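Local coordinates for protein cadherin-23 (Mus musculus, PDB 5UZ8) that probably acts in hearing and mechanotransduction as a calcium-dependent adhesion protein, its extracellular cadherin repeats strung end to end with calcium ions at their junctions, at residues 115-120 and 139-144; 125-130 and 214-219; 259-264 and 294-299. All coordinates share one frame; numbering follows the deposited sequence.

Overall arrangement
From the N terminus, residues 115-120 come first and pair with 139-144, so contact 1 closes a short loop at one end of the middle cadherin repeat. Within that loop lies 125-130, whose partner 214-219 follows almost a whole repeat later; contacts 1 and 2 therefore cross along the chain, one edge strand going to each sheet of the sandwich. Their centres are 32 Å apart, and each sits by the calcium ions of a different linker. Contact 3 follows in series: 259-264, an edge strand, pairs antiparallel with 294-299 in the third repeat's mixed sheet, closing a loop of about thirty residues. Contacts 2 and 3 meet at one calcium ion, bound by N217, C219 and D299.

Contact 1 of 3, residues 115-120 and 139-144; sequences IFDQPS and TATDAD. With CA (calcium ion), chain I; CA (calcium ion), chain J.
CG of F116 stands beside the backbone N, opposite the carbonyl carbon (chi1 -80°), which lays one ring face against A140, whose CB is 4.1 Å from the centroid of the F116 ring, toward the rim. The ring also reaches A191, V207 and Y153, so a large apolar residue suits this inner side, and the small A140 is consistent with the close approach of F116 CA to A140 CA, 3.8 Å. With an alanine at F116, the methyl of A140 would probably lose its aromatic cover and a gap open toward A191 and V207. I115 and T141 form an antiparallel hydrogen-bonded pair, I115 N to T141 O and T141 N to I115 O both 2.9 Å. T141 OG1, set between its N and carbonyl carbon (chi1 60°), donates to a water 2.8 Å away, and that water donates to I115 O. Two residues on, D117 N hydrogen-bonds T139 O at 2.8 Å, nearly along the C=O axis. D142 grips a calcium ion with both oxygens; D144 bridges it to a second. A short edge strand beside one that runs into a calcium-binding DXD motif is characteristic of the cadherin repeat.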
ATOM      1  N   ILE A 115      -6.225   0.136   8.911  1.00 14.71           N
ATOM      2  CA  ILE A 115      -7.028  -0.345   7.770  1.00 15.77           C
ATOM      3  C   ILE A 115      -6.801   0.621   6.631  1.00 15.42           C
ATOM      4  O   ILE A 115      -7.024   1.826   6.785  1.00 14.32           O
ATOM      5  CB  ILE A 115      -8.524  -0.412   8.091  1.00 17.07           C
ATOM      6  CG1 ILE A 115      -8.799  -1.477   9.175  1.00 18.31           C
ATOM      7  CG2 ILE A 115      -9.337  -0.761   6.835  1.00 18.39           C
ATOM      8  CD1 ILE A 115     -10.194  -1.395   9.783  1.00 19.47           C
ATOM      9  N   PHE A 116      -6.333   0.099   5.493  1.00 15.54           N
ATOM     10  CA  PHE A 116      -6.086   0.957   4.325  1.00 16.00           C
ATOM     11  C   PHE A 116      -7.349   1.547   3.745  1.00 17.78           C
ATOM     12  O   PHE A 116      -8.387   0.897   3.773  1.00 18.55           O
ATOM     13  CB  PHE A 116      -5.304   0.224   3.268  1.00 15.85           C
ATOM     14  CG  PHE A 116      -3.846   0.168   3.557  1.00 15.03           C
ATOM     15  CD1 PHE A 116      -3.041   1.262   3.305  1.00 14.74           C
ATOM     16  CD2 PHE A 116      -3.278  -0.965   4.119  1.00 15.36           C
ATOM     17  CE1 PHE A 116      -1.674   1.218   3.582  1.00 14.42           C
ATOM     18  CE2 PHE A 116      -1.923  -1.012   4.384  1.00 14.96           C
ATOM     19  CZ  PHE A 116      -1.121   0.073   4.138  1.00 14.58           C
ATOM     20  N   ASP A 117      -7.281   2.781   3.257  1.00 18.23           N
ATOM     21  CA  ASP A 117      -8.434   3.523   2.736  0.50 19.68           C
ATOM     22  C   ASP A 117      -8.903   2.963   1.357  1.00 20.69           C
ATOM     23  O   ASP A 117     -10.013   3.247   0.922  1.00 22.63           O
ATOM     24  CB  ASP A 117      -8.114   5.044   2.620  0.50 19.75           C
ATOM     25  CG  ASP A 117      -8.140   5.815   3.983  0.50 20.29           C
ATOM     26  OD1 ASP A 117      -8.355   5.228   5.065  0.50 20.74           O
ATOM     27  OD2 ASP A 117      -7.970   7.059   3.962  0.50 20.18           O
ATOM     28  N   GLN A 118      -8.045   2.210   0.655  1.00 19.65           N
ATOM     29  CA  GLN A 118      -8.423   1.567  -0.631  1.00 21.32           C
ATOM     30  C   GLN A 118      -8.080   0.099  -0.551  1.00 21.05           C
ATOM     31  O   GLN A 118      -7.184  -0.275   0.214  1.00 19.82           O
ATOM     32  CB  GLN A 118      -7.691   2.143  -1.843  1.00 21.61           C
ATOM     33  CG  GLN A 118      -7.862   3.619  -2.042  1.00 22.83           C
ATOM     34  CD  GLN A 118      -7.294   4.202  -3.359  1.00 24.79           C
ATOM     35  OE1 GLN A 118      -7.415   5.415  -3.539  1.00 27.48           O
ATOM     36  NE2 GLN A 118      -6.714   3.382  -4.284  1.00 23.11           N
ATOM     37  N   PRO A 119      -8.771  -0.737  -1.345  1.00 22.02           N
ATOM     38  CA  PRO A 119      -8.452  -2.173  -1.404  1.00 22.09           C
ATOM     39  C   PRO A 119      -7.141  -2.464  -2.159  1.00 20.87           C
ATOM     40  O   PRO A 119      -6.551  -3.517  -1.976  1.00 21.05           O
ATOM     41  CB  PRO A 119      -9.672  -2.776  -2.104  1.00 24.70           C
ATOM     42  CG  PRO A 119     -10.282  -1.661  -2.887  1.00 25.14           C
ATOM     43  CD  PRO A 119     -10.030  -0.431  -2.052  1.00 24.24           C
ATOM     44  N   SER A 120      -6.724  -1.519  -2.994  1.00 19.61           N
ATOM     45  CA  SER A 120      -5.456  -1.593  -3.687  0.50 18.86           C
ATOM     46  C   SER A 120      -5.166  -0.233  -4.279  1.00 18.23           C
ATOM     47  O   SER A 120      -6.008   0.680  -4.224  1.00 19.20           O
ATOM     48  CB  SER A 120      -5.410  -2.721  -4.746  0.50 19.78           C
ATOM     49  OG  SER A 120      -5.950  -2.362  -6.003  0.50 19.97           O
ATOM     50  N   THR A 139      -2.747   5.478   2.440  1.00 16.44           N
ATOM     51  CA  THR A 139      -3.201   5.915   3.749  1.00 15.76           C
ATOM     52  C   THR A 139      -4.017   4.793   4.393  1.00 14.73           C
ATOM     53  O   THR A 139      -4.944   4.234   3.764  1.00 14.75           O
ATOM     54  CB  THR A 139      -4.085   7.180   3.637  1.00 17.51           C
ATOM     55  OG1 THR A 139      -3.359   8.257   3.011  1.00 18.48           O
ATOM     56  CG2 THR A 139      -4.587   7.617   5.001  1.00 17.93           C
ATOM     57  N   ALA A 140      -3.679   4.495   5.639  1.00 13.47           N
ATOM     58  CA  ALA A 140      -4.482   3.655   6.525  1.00 13.61           C
ATOM     59  C   ALA A 140      -4.989   4.489   7.712  1.00 13.33           C
ATOM     60  O   ALA A 140      -4.438   5.546   7.995  1.00 13.17           O
ATOM     61  CB  ALA A 140      -3.639   2.511   7.014  1.00 13.07           C
ATOM     62  N   THR A 141      -6.055   4.037   8.377  1.00 13.33           N
ATOM     63  CA  THR A 141      -6.550   4.711   9.565  1.00 13.16           C
ATOM     64  C   THR A 141      -6.658   3.719  10.693  1.00 13.12           C
ATOM     65  O   THR A 141      -6.810   2.516  10.449  1.00 13.17           O
ATOM     66  CB  THR A 141      -7.916   5.320   9.339  1.00 14.14           C
ATOM     67  OG1 THR A 141      -8.844   4.286   8.995  1.00 14.43           O
ATOM     68  CG2 THR A 141      -7.860   6.371   8.235  1.00 14.68           C
ATOM     69  N   ASP A 142      -6.579   4.212  11.916  1.00 13.07           N
ATOM     70  CA  ASP A 142      -6.611   3.333  13.089  1.00 13.01           C
ATOM     71  C   ASP A 142      -7.560   3.945  14.136  1.00 13.39           C
ATOM     72  O   ASP A 142      -7.371   5.071  14.581  1.00 13.09           O
ATOM     73  CB  ASP A 142      -5.222   3.149  13.639  1.00 12.87           C
ATOM     74  CG  ASP A 142      -5.135   2.028  14.681  1.00 13.63           C
ATOM     75  OD1 ASP A 142      -5.817   2.117  15.729  1.00 12.97           O
ATOM     76  OD2 ASP A 142      -4.289   1.110  14.532  1.00 14.02           O
ATOM     77  N   ALA A 143      -8.560   3.169  14.524  1.00 13.79           N
ATOM     78  CA  ALA A 143      -9.619   3.626  15.429  1.00 14.13           C
ATOM     79  C   ALA A 143      -9.275   3.713  16.927  1.00 14.02           C
ATOM     80  O   ALA A 143     -10.072   4.244  17.690  1.00 13.69           O
ATOM     81  CB  ALA A 143     -10.853   2.742  15.226  1.00 14.91           C
ATOM     82  N   ASP A 144      -8.088   3.263  17.343  1.00 13.39           N
ATOM     83  CA  ASP A 144      -7.665   3.400  18.734  1.00 13.83           C
ATOM     84  C   ASP A 144      -7.210   4.841  19.022  1.00 13.93           C
ATOM     85  O   ASP A 144      -7.474   5.756  18.224  1.00 14.54           O
ATOM     86  CB  ASP A 144      -6.571   2.369  19.045  1.00 13.19           C
ATOM     87  CG  ASP A 144      -7.065   0.943  18.880  1.00 13.59           C
ATOM     88  OD1 ASP A 144      -8.134   0.615  19.428  1.00 13.90           O
ATOM     89  OD2 ASP A 144      -6.411   0.167  18.159  1.00 13.43           O
TER
HETATM   90 CA    CA I2608      -4.523   0.097  16.706  1.00 13.06          CA
HETATM   91 CA    CA J2609      -9.202   0.496  21.477  1.00 14.33          CA
HETATM   92  O   HOH W   1      -9.235   3.383   6.411  1.00 19.99           O

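Contact 2 of 3, residues 125-130 and 214-219; sequences VFEDIA and LDVNDC. With CA (calcium ion), chain F; CA (calcium ion), chain G; CA (calcium ion), chain E; GSH (glutathione), chain L.
The F126 ring has CD1 of L214 centred over one face, 4.1 Å from its centroid, while the carbonyl O of D215 lies in plane at its edge. This CH-pi contact accompanies a parallel bridge: L214 N donates to V125 O at 2.8 Å, and E127 N to L214 O at 3.0 Å. E127 CG sits between backbone N and carbonyl carbon (chi1 64°), and the extended chain carries the carboxylate over the linker, where OE2 receives V216 N on its anti lone pair, almost straight at 173°. Residues 215-219 follow the DXNDN pattern of cadherin linkers, with cysteine last. E127 OE2, D215 OD1, V216 O and D218 OD1 bind one calcium ion, E127 OE2 at 2.3 Å; E127 OE1 and D218 OD2 share the next, their carboxylate planes 75° apart. Acidic residues suit this site: their carboxylates supply anionic oxygens to calcium, whose charge probably offsets repulsion between oxygens as near as E127 OE2 and D218 OD1 (3.3 Å). R179 is a further polar partner of E127 and D215. The second ion also takes glutathione OE1, a water, D178 and E180. N217 OD1 and C219 O reach a third calcium ion toward the next repeat.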
ATOM      1  N   VAL A 125       3.632   5.294 -14.527  1.00 15.52           N
ATOM      2  CA  VAL A 125       4.654   6.318 -14.633  1.00 16.09           C
ATOM      3  C   VAL A 125       5.514   6.015 -15.823  1.00 15.80           C
ATOM      4  O   VAL A 125       5.720   4.853 -16.128  1.00 15.37           O
ATOM      5  CB  VAL A 125       5.532   6.434 -13.372  1.00 16.68           C
ATOM      6  CG1 VAL A 125       4.673   6.854 -12.166  1.00 17.53           C
ATOM      7  CG2 VAL A 125       6.292   5.150 -13.074  1.00 16.38           C
ATOM      8  N   PHE A 126       6.061   7.044 -16.452  1.00 15.93           N
ATOM      9  CA  PHE A 126       7.001   6.836 -17.550  1.00 16.05           C
ATOM     10  C   PHE A 126       8.341   6.360 -16.997  1.00 15.40           C
ATOM     11  O   PHE A 126       8.750   6.736 -15.909  1.00 15.35           O
ATOM     12  CB  PHE A 126       7.157   8.091 -18.409  1.00 17.37           C
ATOM     13  CG  PHE A 126       5.969   8.359 -19.305  1.00 19.37           C
ATOM     14  CD1 PHE A 126       5.831   7.694 -20.519  1.00 19.94           C
ATOM     15  CD2 PHE A 126       4.980   9.261 -18.923  1.00 20.86           C
ATOM     16  CE1 PHE A 126       4.729   7.922 -21.339  1.00 21.23           C
ATOM     17  CE2 PHE A 126       3.868   9.488 -19.733  1.00 21.81           C
ATOM     18  CZ  PHE A 126       3.745   8.828 -20.939  1.00 22.27           C
ATOM     19  N   GLU A 127       9.003   5.499 -17.754  1.00 14.84           N
ATOM     20  CA  GLU A 127      10.282   4.932 -17.360  1.00 14.96           C
ATOM     21  C   GLU A 127      11.381   5.955 -17.127  1.00 15.74           C
ATOM     22  O   GLU A 127      12.353   5.656 -16.408  1.00 16.28           O
ATOM     23  CB  GLU A 127      10.732   3.849 -18.365  1.00 15.01           C
ATOM     24  CG  GLU A 127      10.999   4.338 -19.781  1.00 15.17           C
ATOM     25  CD  GLU A 127      11.591   3.253 -20.655  1.00 15.37           C
ATOM     26  OE1 GLU A 127      12.499   2.542 -20.165  1.00 15.54           O
ATOM     27  OE2 GLU A 127      11.110   3.045 -21.802  1.00 14.80           O
ATOM     28  N   ASP A 128      11.219   7.171 -17.652  1.00 16.10           N
ATOM     29  CA  ASP A 128      12.204   8.231 -17.411  1.00 18.00           C
ATOM     30  C   ASP A 128      11.867   9.130 -16.207  1.00 17.84           C
ATOM     31  O   ASP A 128      12.460  10.197 -16.027  1.00 18.70           O
ATOM     32  CB  ASP A 128      12.457   9.052 -18.686  1.00 19.33           C
ATOM     33  CG  ASP A 128      11.239   9.798 -19.163  1.00 20.93           C
ATOM     34  OD1 ASP A 128      10.143   9.595 -18.597  1.00 21.01           O
ATOM     35  OD2 ASP A 128      11.376  10.602 -20.125  1.00 23.05           O
ATOM     36  N   ILE A 129      10.886   8.727 -15.406  1.00 17.06           N
ATOM     37  CA  ILE A 129      10.521   9.463 -14.191  1.00 17.25           C
ATOM     38  C   ILE A 129      11.755   9.726 -13.313  1.00 18.06           C
ATOM     39  O   ILE A 129      12.585   8.833 -13.122  1.00 17.78           O
ATOM     40  CB  ILE A 129       9.465   8.696 -13.386  1.00 16.24           C
ATOM     41  CG1 ILE A 129       8.982   9.508 -12.194  1.00 16.52           C
ATOM     42  CG2 ILE A 129       9.984   7.322 -12.946  1.00 15.76           C
ATOM     43  CD1 ILE A 129       7.718   8.927 -11.591  1.00 16.15           C
ATOM     44  N   ALA A 130      11.861  10.937 -12.786  1.00 18.98           N
ATOM     45  CA  ALA A 130      13.044  11.342 -12.024  1.00 20.44           C
ATOM     46  C   ALA A 130      13.137  10.616 -10.682  1.00 20.04           C
ATOM     47  O   ALA A 130      12.132  10.465  -9.989  1.00 19.03           O
ATOM     48  CB  ALA A 130      13.057  12.848 -11.811  1.00 21.98           C
ATOM     49  N   LEU A 214       5.490   2.974 -18.134  1.00 15.12           N
ATOM     50  CA  LEU A 214       5.145   3.322 -19.519  1.00 16.04           C
ATOM     51  C   LEU A 214       6.391   3.562 -20.369  1.00 15.81           C
ATOM     52  O   LEU A 214       7.382   4.108 -19.889  1.00 15.22           O
ATOM     53  CB  LEU A 214       4.244   4.564 -19.533  1.00 17.10           C
ATOM     54  CG  LEU A 214       2.998   4.441 -18.667  1.00 17.62           C
ATOM     55  CD1 LEU A 214       2.219   5.751 -18.670  1.00 18.83           C
ATOM     56  CD2 LEU A 214       2.126   3.286 -19.123  1.00 18.41           C
ATOM     57  N   ASP A 215       6.307   3.206 -21.654  1.00 16.44           N
ATOM     58  CA  ASP A 215       7.456   3.244 -22.554  1.00 16.31           C
ATOM     59  C   ASP A 215       7.825   4.667 -22.955  1.00 16.57           C
ATOM     60  O   ASP A 215       6.944   5.501 -23.204  1.00 17.82           O
ATOM     61  CB  ASP A 215       7.144   2.448 -23.805  1.00 16.61           C
ATOM     62  CG  ASP A 215       8.367   2.079 -24.597  1.00 16.62           C
ATOM     63  OD1 ASP A 215       9.419   1.713 -24.002  1.00 15.80           O
ATOM     64  OD2 ASP A 215       8.250   2.138 -25.851  1.00 16.95           O
ATOM     65  N   VAL A 216       9.119   4.906 -23.025  1.00 15.41           N
ATOM     66  CA  VAL A 216       9.726   6.033 -23.724  1.00 16.18           C
ATOM     67  C   VAL A 216      10.547   5.408 -24.841  1.00 15.96           C
ATOM     68  O   VAL A 216      11.070   4.281 -24.695  1.00 14.51           O
ATOM     69  CB  VAL A 216      10.654   6.804 -22.753  1.00 16.93           C
ATOM     70  CG1 VAL A 216      11.506   7.854 -23.438  1.00 18.36           C
ATOM     71  CG2 VAL A 216       9.787   7.413 -21.675  1.00 17.13           C
ATOM     72  N   ASN A 217      10.620   6.090 -25.973  1.00 15.94           N
ATOM     73  CA  ASN A 217      11.431   5.563 -27.060  1.00 15.87           C
ATOM     74  C   ASN A 217      12.903   5.820 -26.734  1.00 16.18           C
ATOM     75  O   ASN A 217      13.453   6.837 -27.150  1.00 17.37           O
ATOM     76  CB  ASN A 217      11.082   6.222 -28.398  1.00 16.18           C
ATOM     77  CG  ASN A 217      11.754   5.521 -29.555  1.00 15.71           C
ATOM     78  OD1 ASN A 217      11.905   4.295 -29.530  1.00 14.94           O
ATOM     79  ND2 ASN A 217      12.209   6.276 -30.536  1.00 16.17           N
ATOM     80  N   ASP A 218      13.544   4.942 -25.960  1.00 15.74           N
ATOM     81  CA  ASP A 218      14.942   5.159 -25.579  1.00 16.09           C
ATOM     82  C   ASP A 218      15.886   4.098 -26.133  1.00 16.57           C
ATOM     83  O   ASP A 218      17.035   4.088 -25.767  1.00 17.37           O
ATOM     84  CB  ASP A 218      15.116   5.312 -24.071  1.00 16.24           C
ATOM     85  CG  ASP A 218      14.532   4.126 -23.236  1.00 16.13           C
ATOM     86  OD1 ASP A 218      13.764   3.263 -23.718  1.00 15.49           O
ATOM     87  OD2 ASP A 218      14.848   4.107 -22.011  1.00 16.21           O
ATOM     88  N   CYS A 219      15.402   3.247 -27.023  1.00 16.40           N
ATOM     89  CA  CYS A 219      16.238   2.212 -27.634  1.00 16.79           C
ATOM     90  C   CYS A 219      16.261   2.383 -29.162  1.00 15.84           C
ATOM     91  O   CYS A 219      15.223   2.428 -29.817  1.00 14.83           O
ATOM     92  CB  CYS A 219      15.763   0.839 -27.231  1.00 17.86           C
ATOM     93  SG  CYS A 219      15.749   0.706 -25.426  1.00 20.11           S
TER
HETATM   94 CA    CA F2605      11.694   2.137 -23.849  1.00 14.15          CA
HETATM   95 CA    CA G2606      14.541   1.890 -21.140  1.00 16.22          CA
HETATM   96 CA    CA E2604      12.968   2.422 -30.422  1.00 13.56          CA
HETATM   97  N1  GSH L2611      21.123   2.526 -19.042  1.00 29.29           N
HETATM   98  CA1 GSH L2611      20.051   3.322 -19.623  1.00 30.20           C
HETATM   99  C1  GSH L2611      19.029   3.621 -18.553  1.00 30.75           C
HETATM  100  O11 GSH L2611      19.205   3.112 -17.421  1.00 30.86           O
HETATM  101  O12 GSH L2611      18.043   4.335 -18.860  1.00 30.49           O
HETATM  102  CB1 GSH L2611      19.382   2.589 -20.803  1.00 27.76           C
HETATM  103  CG1 GSH L2611      18.688   1.299 -20.367  1.00 25.81           C
HETATM  104  CD1 GSH L2611      17.799   0.765 -21.466  1.00 24.01           C
HETATM  105  OE1 GSH L2611      16.749   1.324 -21.769  1.00 22.16           O
HETATM  106  N2  GSH L2611      18.208  -0.364 -22.035  1.00 22.61           N
HETATM  107  CA2 GSH L2611      17.392  -1.122 -22.961  1.00 22.48           C
HETATM  108  C2  GSH L2611      17.206  -2.537 -22.495  1.00 22.48           C
HETATM  109  O2  GSH L2611      17.022  -3.412 -23.323  1.00 21.99           O
HETATM  110  CB2 GSH L2611      18.031  -1.071 -24.349  1.00 22.86           C
HETATM  111  SG2 GSH L2611      18.029   0.638 -24.919  1.00 24.62           S
HETATM  112  N3  GSH L2611      17.183  -2.739 -21.171  1.00 22.97           N
HETATM  113  CA3 GSH L2611      16.930  -4.033 -20.565  1.00 23.53           C
HETATM  114  C3  GSH L2611      18.110  -4.542 -19.763  1.00 25.49           C
HETATM  115  O31 GSH L2611      18.011  -5.698 -19.290  1.00 26.32           O
HETATM  116  O32 GSH L2611      19.108  -3.801 -19.563  1.00 26.92           O
HETATM  117  O   HOH W   2      15.578   3.018 -19.225  1.00 16.02           O

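Contact 3 of 3, residues 259-264 and 294-299; sequences TYSLEG and TVVATD. With CA (calcium ion), chain E.
The carbonyl O of T259 is gripped twice: T298 N donates to T259 O at 2.9 Å, and so does a water from 2.9 Å. That water also bonds S261 OG and T298 OG1, so small hydroxyl residues suit this flank, joining both strands through one solvent molecule. S261 places OG between its backbone N and carbonyl carbon (chi1 57°), which brings it over V296, with S261 OG 3.4 Å from V296 CB. Further along, E263 crosses V296 obliquely, E263 CD lying 3.7 Å from V296 CG2; the flat carboxylate end thus lies against the valine methyl, and the exposed position suits its charge. On the opposite face residues turn inward. L262 and V295 lie side by side, L262 CD2 to V295 CG2 3.9 Å, and L262 continues onto F270 and V272. Y260 CE1 meets the methyl of A297 at 4.0 Å, while Y260 OH bonds A247 N, so tyrosine fills the core and still satisfies its polar end. Six backbone bonds, including V296 N to S261 O at 172°, knit these strands at the edge of the cadherin repeat's mixed sheet. This bonding runs as far as T298, so D299 is the first residue beyond the paired strands; its OD2 binds a calcium ion, G301 and L305 hydrogen-bond its OD1, and these bonds and the strand end probably hold the carboxylate in position.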
ATOM      1  N   THR A 259      11.051   0.583 -40.017  1.00 19.09           N
ATOM      2  CA  THR A 259      10.978   0.695 -41.447  1.00 19.77           C
ATOM      3  C   THR A 259      12.407   0.742 -41.989  1.00 18.59           C
ATOM      4  O   THR A 259      13.289   1.396 -41.408  1.00 18.41           O
ATOM      5  CB  THR A 259      10.130   1.902 -41.895  1.00 21.80           C
ATOM      6  OG1 THR A 259      10.585   3.073 -41.254  1.00 22.41           O
ATOM      7  CG2 THR A 259       8.696   1.731 -41.480  1.00 23.03           C
ATOM      8  N   TYR A 260      12.636   0.043 -43.097  1.00 18.21           N
ATOM      9  CA  TYR A 260      13.976  -0.078 -43.714  1.00 17.53           C
ATOM     10  C   TYR A 260      14.145   0.839 -44.914  1.00 18.08           C
ATOM     11  O   TYR A 260      13.214   1.069 -45.682  1.00 18.41           O
ATOM     12  CB  TYR A 260      14.212  -1.508 -44.174  1.00 17.68           C
ATOM     13  CG  TYR A 260      14.154  -2.475 -43.039  1.00 17.73           C
ATOM     14  CD1 TYR A 260      15.273  -2.718 -42.250  1.00 17.54           C
ATOM     15  CD2 TYR A 260      12.967  -3.116 -42.708  1.00 18.73           C
ATOM     16  CE1 TYR A 260      15.205  -3.611 -41.185  1.00 17.98           C
ATOM     17  CE2 TYR A 260      12.891  -3.986 -41.626  1.00 19.14           C
ATOM     18  CZ  TYR A 260      14.018  -4.225 -40.869  1.00 18.83           C
ATOM     19  OH  TYR A 260      13.955  -5.094 -39.780  1.00 20.10           O
ATOM     20  N   SER A 261      15.354   1.350 -45.087  1.00 17.74           N
ATOM     21  CA  SER A 261      15.697   2.137 -46.243  1.00 18.43           C
ATOM     22  C   SER A 261      17.155   1.840 -46.579  1.00 18.11           C
ATOM     23  O   SER A 261      17.876   1.210 -45.773  1.00 16.81           O
ATOM     24  CB  SER A 261      15.476   3.623 -45.967  1.00 19.70           C
ATOM     25  OG  SER A 261      16.233   4.044 -44.838  1.00 19.39           O
ATOM     26  N   LEU A 262      17.552   2.236 -47.779  1.00 19.11           N
ATOM     27  CA  LEU A 262      18.944   2.183 -48.221  1.00 20.51           C
ATOM     28  C   LEU A 262      19.522   3.581 -48.408  1.00 23.31           C
ATOM     29  O   LEU A 262      18.811   4.518 -48.812  1.00 23.25           O
ATOM     30  CB  LEU A 262      19.054   1.480 -49.566  1.00 20.46           C
ATOM     31  CG  LEU A 262      18.504   0.069 -49.589  1.00 20.05           C
ATOM     32  CD1 LEU A 262      18.631  -0.547 -50.979  1.00 20.62           C
ATOM     33  CD2 LEU A 262      19.191  -0.793 -48.540  1.00 19.40           C
ATOM     34  N   GLU A 263      20.828   3.678 -48.180  1.00 25.82           N
ATOM     35  CA  GLU A 263      21.592   4.927 -48.336  1.00 30.26           C
ATOM     36  C   GLU A 263      22.912   4.663 -49.028  1.00 31.85           C
ATOM     37  O   GLU A 263      23.383   3.514 -49.118  1.00 33.78           O
ATOM     38  CB  GLU A 263      21.850   5.573 -46.960  1.00 31.25           C
ATOM     39  CG  GLU A 263      20.720   6.422 -46.449  1.00 31.71           C
ATOM     40  CD  GLU A 263      20.994   6.988 -45.058  1.00 32.10           C
ATOM     41  OE1 GLU A 263      22.145   6.900 -44.570  1.00 32.88           O
ATOM     42  OE2 GLU A 263      20.053   7.504 -44.450  1.00 31.83           O
ATOM     43  N   GLY A 264      23.473   5.727 -49.598  1.00 38.60           N
ATOM     44  CA  GLY A 264      24.825   5.694 -50.152  1.00 40.75           C
ATOM     45  C   GLY A 264      24.918   5.272 -51.603  1.00 43.33           C
ATOM     46  O   GLY A 264      23.892   5.040 -52.232  1.00 43.25           O
ATOM     47  N   THR A 294      24.462   1.034 -47.437  1.00 20.93           N
ATOM     48  CA  THR A 294      24.130   1.293 -46.052  1.00 20.94           C
ATOM     49  C   THR A 294      22.657   1.006 -45.868  1.00 19.31           C
ATOM     50  O   THR A 294      21.825   1.585 -46.584  1.00 19.45           O
ATOM     51  CB  THR A 294      24.422   2.750 -45.684  1.00 22.35           C
ATOM     52  OG1 THR A 294      25.823   2.968 -45.787  1.00 24.36           O
ATOM     53  CG2 THR A 294      24.020   2.999 -44.256  1.00 22.51           C
ATOM     54  N   VAL A 295      22.341   0.079 -44.970  1.00 18.16           N
ATOM     55  CA  VAL A 295      20.948  -0.315 -44.699  1.00 17.24           C
ATOM     56  C   VAL A 295      20.571   0.381 -43.402  1.00 17.14           C
ATOM     57  O   VAL A 295      21.322   0.312 -42.421  1.00 17.47           O
ATOM     58  CB  VAL A 295      20.810  -1.833 -44.544  1.00 17.12           C
ATOM     59  CG1 VAL A 295      19.362  -2.249 -44.329  1.00 17.28           C
ATOM     60  CG2 VAL A 295      21.356  -2.542 -45.775  1.00 17.83           C
ATOM     61  N   VAL A 296      19.431   1.053 -43.399  1.00 16.80           N
ATOM     62  CA  VAL A 296      18.987   1.829 -42.250  1.00 16.58           C
ATOM     63  C   VAL A 296      17.673   1.236 -41.765  1.00 16.39           C
ATOM     64  O   VAL A 296      16.807   0.948 -42.583  1.00 16.56           O
ATOM     65  CB  VAL A 296      18.718   3.283 -42.654  1.00 16.95           C
ATOM     66  CG1 VAL A 296      18.361   4.153 -41.451  1.00 17.51           C
ATOM     67  CG2 VAL A 296      19.886   3.858 -43.421  1.00 17.93           C
ATOM     68  N   ALA A 297      17.533   1.073 -40.440  1.00 15.84           N
ATOM     69  CA  ALA A 297      16.264   0.705 -39.810  1.00 15.58           C
ATOM     70  C   ALA A 297      15.874   1.880 -38.934  1.00 15.54           C
ATOM     71  O   ALA A 297      16.698   2.348 -38.173  1.00 15.57           O
ATOM     72  CB  ALA A 297      16.410  -0.552 -38.959  1.00 15.47           C
ATOM     73  N   THR A 298      14.656   2.383 -39.096  1.00 15.70           N
ATOM     74  CA  THR A 298      14.189   3.548 -38.341  1.00 16.11           C
ATOM     75  C   THR A 298      12.920   3.145 -37.590  1.00 16.37           C
ATOM     76  O   THR A 298      12.012   2.546 -38.184  1.00 16.58           O
ATOM     77  CB  THR A 298      13.882   4.709 -39.308  1.00 16.97           C
ATOM     78  OG1 THR A 298      15.057   5.019 -40.070  1.00 17.29           O
ATOM     79  CG2 THR A 298      13.421   5.943 -38.600  1.00 17.65           C
ATOM     80  N   ASP A 299      12.836   3.501 -36.304  1.00 16.04           N
ATOM     81  CA  ASP A 299      11.656   3.178 -35.536  1.00 16.29           C
ATOM     82  C   ASP A 299      10.563   4.235 -35.738  1.00 17.79           C
ATOM     83  O   ASP A 299      10.744   5.224 -36.489  1.00 18.55           O
ATOM     84  CB  ASP A 299      11.982   2.890 -34.060  1.00 15.34           C
ATOM     85  CG  ASP A 299      12.450   4.112 -33.270  1.00 15.05           C
ATOM     86  OD1 ASP A 299      12.118   5.272 -33.609  1.00 15.10           O
ATOM     87  OD2 ASP A 299      13.143   3.882 -32.252  1.00 14.55           O
TER
HETATM   88 CA    CA E2604      12.968   2.422 -30.422  1.00 13.56          CA
HETATM   89  O   HOH W   3      14.866   3.580 -42.472  1.00 20.19           O
HETATM   90  O   HOH W   4       9.493   4.070 -39.050  1.00 43.87           O
HETATM   91  O   HOH W   5      26.423   2.915 -49.088  1.00 39.33           O